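Local coordinates for homospermidine synthase (Legionella pneumophila subsp. pneumophila str. Philadelphia 1, PDB 2PH5), which probably makes homospermidine from putrescine with the help of an NAD held by a Rossmann-type domain, at residues 203-209 against 316-322. Sequence-based numbering, arbitrary orientation.
Sequences IHVAEQD and TVHYAYN
Thr316 starts the pairing through its carbonyl O, which takes the amide N of Ile203 at 2.8 Å, while its hydroxyl turns to Glu247 and the amide of Gly244. Val317 comes next, laying a methyl near Ile203 on the face that also carries Val205 and Glu207. On the other face the imidazole of His318 swings toward the ring of His204: CD2 of His204 lies over one face of the His318 ring, off toward its rim, and the planes are 40° apart. The two NE2 atoms of His204 and His318 are 3.0 Å apart. With chi1 at 69°, the His318 ring sits between its own backbone N and carbonyl, letting ND1 donate to Tyr319 O from above the carbonyl plane; Ser278 holds ND1 of His204. The two strands run parallel side by side inside the mixed sheet of the saccharopine dehydrogenase-like C-terminal domain, with 202-213 flanked on its far side by strand 352-364. Tyr319 meets Val205 O edge on, CD2 2.9 Å from it, while Val205 CB and CG1 lie above the ring plane, CB 3.6 Å from CD2. Its OH donates to OE1 of Glu207 at 2.6 Å, arriving from above the carboxylate plane. Asn159, an NAD-binding residue, touches the same tyrosine, so this phenol-carboxylate pair borders the cofactor site. Ala320 is bonded both ways, its N to Val205 O at 3.0 Å and its O weakly to Glu207 N. Tyr321 runs alongside Glu207, CE2 lying 3.6 Å from the carboxylate carbon CD; a water joins its OH to Glu207 OE2 and Asp209 OD2, while Trp226 and Thr225 also bind that hydroxyl and that carboxylate oxygen, respectively. At Asn322, the amide N donates to Glu207 O and the carbonyl O receives Asp209 N at 2.9 Å.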
loop_
_atom_site.group_PDB
_atom_site.type_symbol
_atom_site.label_atom_id
_atom_site.label_comp_id
_atom_site.label_asym_id
_atom_site.label_seq_id
_atom_site.Cartn_x
_atom_site.Cartn_y
_atom_site.Cartn_z
ATOM N N ILE A 203 14.576 21.377 -1.660
ATOM C CA ILE A 203 14.238 20.962 -3.015
ATOM C C ILE A 203 13.861 19.480 -3.013
ATOM O O ILE A 203 14.612 18.646 -2.514
ATOM C CB ILE A 203 15.436 21.120 -3.982
ATOM C CG1 ILE A 203 15.786 22.596 -4.193
ATOM C CG2 ILE A 203 15.107 20.464 -5.314
ATOM C CD1 ILE A 203 16.893 22.813 -5.233
ATOM N N HIS A 204 12.702 19.154 -3.573
ATOM C CA HIS A 204 12.271 17.762 -3.654
ATOM C C HIS A 204 12.205 17.332 -5.111
ATOM O O HIS A 204 11.944 18.145 -6.003
ATOM C CB HIS A 204 10.855 17.561 -3.089
ATOM C CG HIS A 204 10.773 17.553 -1.595
ATOM N ND1 HIS A 204 9.570 17.523 -0.920
ATOM C CD2 HIS A 204 11.734 17.582 -0.643
ATOM C CE1 HIS A 204 9.793 17.537 0.380
ATOM N NE2 HIS A 204 11.099 17.574 0.577
ATOM N N VAL A 205 12.461 16.053 -5.344
ATOM C CA VAL A 205 12.309 15.480 -6.665
ATOM C C VAL A 205 10.978 14.812 -6.368
ATOM O O VAL A 205 10.929 13.769 -5.709
ATOM C CB VAL A 205 13.382 14.414 -6.990
ATOM C CG1 VAL A 205 13.080 13.777 -8.341
ATOM C CG2 VAL A 205 14.773 15.066 -7.025
ATOM N N ALA A 206 9.898 15.469 -6.781
ATOM C CA ALA A 206 8.555 14.970 -6.525
ATOM C C ALA A 206 7.971 14.324 -7.769
ATOM O O ALA A 206 7.763 14.983 -8.790
ATOM C CB ALA A 206 7.665 16.108 -6.047
ATOM N N GLU A 207 7.720 13.023 -7.676
ATOM C CA GLU A 207 7.173 12.266 -8.791
ATOM C C GLU A 207 5.999 11.435 -8.321
ATOM O O GLU A 207 5.991 10.917 -7.203
ATOM C CB GLU A 207 8.238 11.344 -9.400
ATOM C CG GLU A 207 7.739 10.471 -10.548
ATOM C CD GLU A 207 8.809 9.529 -11.091
ATOM O OE1 GLU A 207 9.993 9.691 -10.717
ATOM O OE2 GLU A 207 8.470 8.629 -11.900
ATOM N N GLN A 208 5.009 11.306 -9.191
ATOM C CA GLN A 208 3.835 10.530 -8.865
ATOM C C GLN A 208 3.375 9.774 -10.100
ATOM O O GLN A 208 2.884 10.368 -11.055
ATOM C CB GLN A 208 2.750 11.460 -8.352
ATOM C CG GLN A 208 1.918 10.856 -7.251
ATOM C CD GLN A 208 1.368 11.917 -6.328
ATOM O OE1 GLN A 208 0.433 11.671 -5.560
ATOM N NE2 GLN A 208 1.956 13.114 -6.392
ATOM N N ASP A 209 3.565 8.457 -10.065
ATOM C CA ASP A 209 3.200 7.558 -11.155
ATOM C C ASP A 209 1.782 7.066 -10.917
ATOM O O ASP A 209 1.512 6.384 -9.922
ATOM C CB ASP A 209 4.156 6.357 -11.174
ATOM C CG ASP A 209 4.193 5.644 -12.519
ATOM O OD1 ASP A 209 3.135 5.501 -13.174
ATOM O OD2 ASP A 209 5.293 5.208 -12.915
ATOM N N THR A 316 18.047 21.538 1.644
ATOM C CA THR A 316 17.861 20.125 1.924
ATOM C C THR A 316 17.388 19.537 0.594
ATOM O O THR A 316 16.569 20.144 -0.103
ATOM C CB THR A 316 16.802 19.914 3.042
ATOM O OG1 THR A 316 17.397 20.193 4.315
ATOM C CG2 THR A 316 16.266 18.487 3.038
ATOM N N VAL A 317 17.933 18.380 0.232
ATOM C CA VAL A 317 17.573 17.725 -1.018
ATOM C C VAL A 317 17.381 16.225 -0.844
ATOM O O VAL A 317 18.253 15.532 -0.315
ATOM C CB VAL A 317 18.656 17.914 -2.108
ATOM C CG1 VAL A 317 18.174 17.303 -3.424
ATOM C CG2 VAL A 317 18.976 19.393 -2.287
ATOM N N HIS A 318 16.234 15.738 -1.304
ATOM C CA HIS A 318 15.916 14.330 -1.245
ATOM C C HIS A 318 14.753 14.021 -2.180
ATOM O O HIS A 318 14.123 14.929 -2.724
ATOM C CB HIS A 318 15.609 13.886 0.197
ATOM C CG HIS A 318 14.327 14.424 0.754
ATOM N ND1 HIS A 318 13.090 14.021 0.297
ATOM C CD2 HIS A 318 14.091 15.288 1.771
ATOM C CE1 HIS A 318 12.149 14.611 1.012
ATOM N NE2 HIS A 318 12.728 15.384 1.913
ATOM N N TYR A 319 14.488 12.731 -2.356
ATOM C CA TYR A 319 13.453 12.224 -3.248
ATOM C C TYR A 319 12.132 11.950 -2.492
ATOM O O TYR A 319 12.144 11.468 -1.361
ATOM C CB TYR A 319 14.004 10.936 -3.900
ATOM C CG TYR A 319 13.308 10.426 -5.153
ATOM C CD1 TYR A 319 13.588 9.147 -5.659
ATOM C CD2 TYR A 319 12.370 11.211 -5.828
ATOM C CE1 TYR A 319 12.939 8.662 -6.811
ATOM C CE2 TYR A 319 11.719 10.745 -6.973
ATOM C CZ TYR A 319 12.009 9.472 -7.458
ATOM O OH TYR A 319 11.370 9.023 -8.596
ATOM N N ALA A 320 11.005 12.289 -3.118
ATOM C CA ALA A 320 9.660 12.065 -2.564
ATOM C C ALA A 320 8.919 11.324 -3.682
ATOM O O ALA A 320 8.229 11.936 -4.505
ATOM C CB ALA A 320 8.971 13.407 -2.268
ATOM N N TYR A 321 9.078 10.007 -3.705
ATOM C CA TYR A 321 8.507 9.154 -4.746
ATOM C C TYR A 321 7.227 8.416 -4.402
ATOM O O TYR A 321 7.074 7.872 -3.311
ATOM C CB TYR A 321 9.552 8.114 -5.167
ATOM C CG TYR A 321 9.173 7.235 -6.348
ATOM C CD1 TYR A 321 9.511 5.884 -6.364
ATOM C CD2 TYR A 321 8.554 7.768 -7.485
ATOM C CE1 TYR A 321 9.255 5.088 -7.475
ATOM C CE2 TYR A 321 8.294 6.973 -8.609
ATOM C CZ TYR A 321 8.650 5.634 -8.595
ATOM O OH TYR A 321 8.414 4.847 -9.700
ATOM N N ASN A 322 6.319 8.382 -5.364
ATOM C CA ASN A 322 5.064 7.668 -5.209
ATOM C C ASN A 322 4.924 6.916 -6.525
ATOM O O ASN A 322 4.516 7.490 -7.541
ATOM C CB ASN A 322 3.902 8.634 -5.023
ATOM C CG ASN A 322 2.621 7.929 -4.627
ATOM O OD1 ASN A 322 1.549 8.526 -4.624
ATOM N ND2 ASN A 322 2.726 6.655 -4.282
HETATM O O HOH W 1 7.700 6.136 -11.949
HETATM O O HOH W 2 5.885 2.813 -10.864
#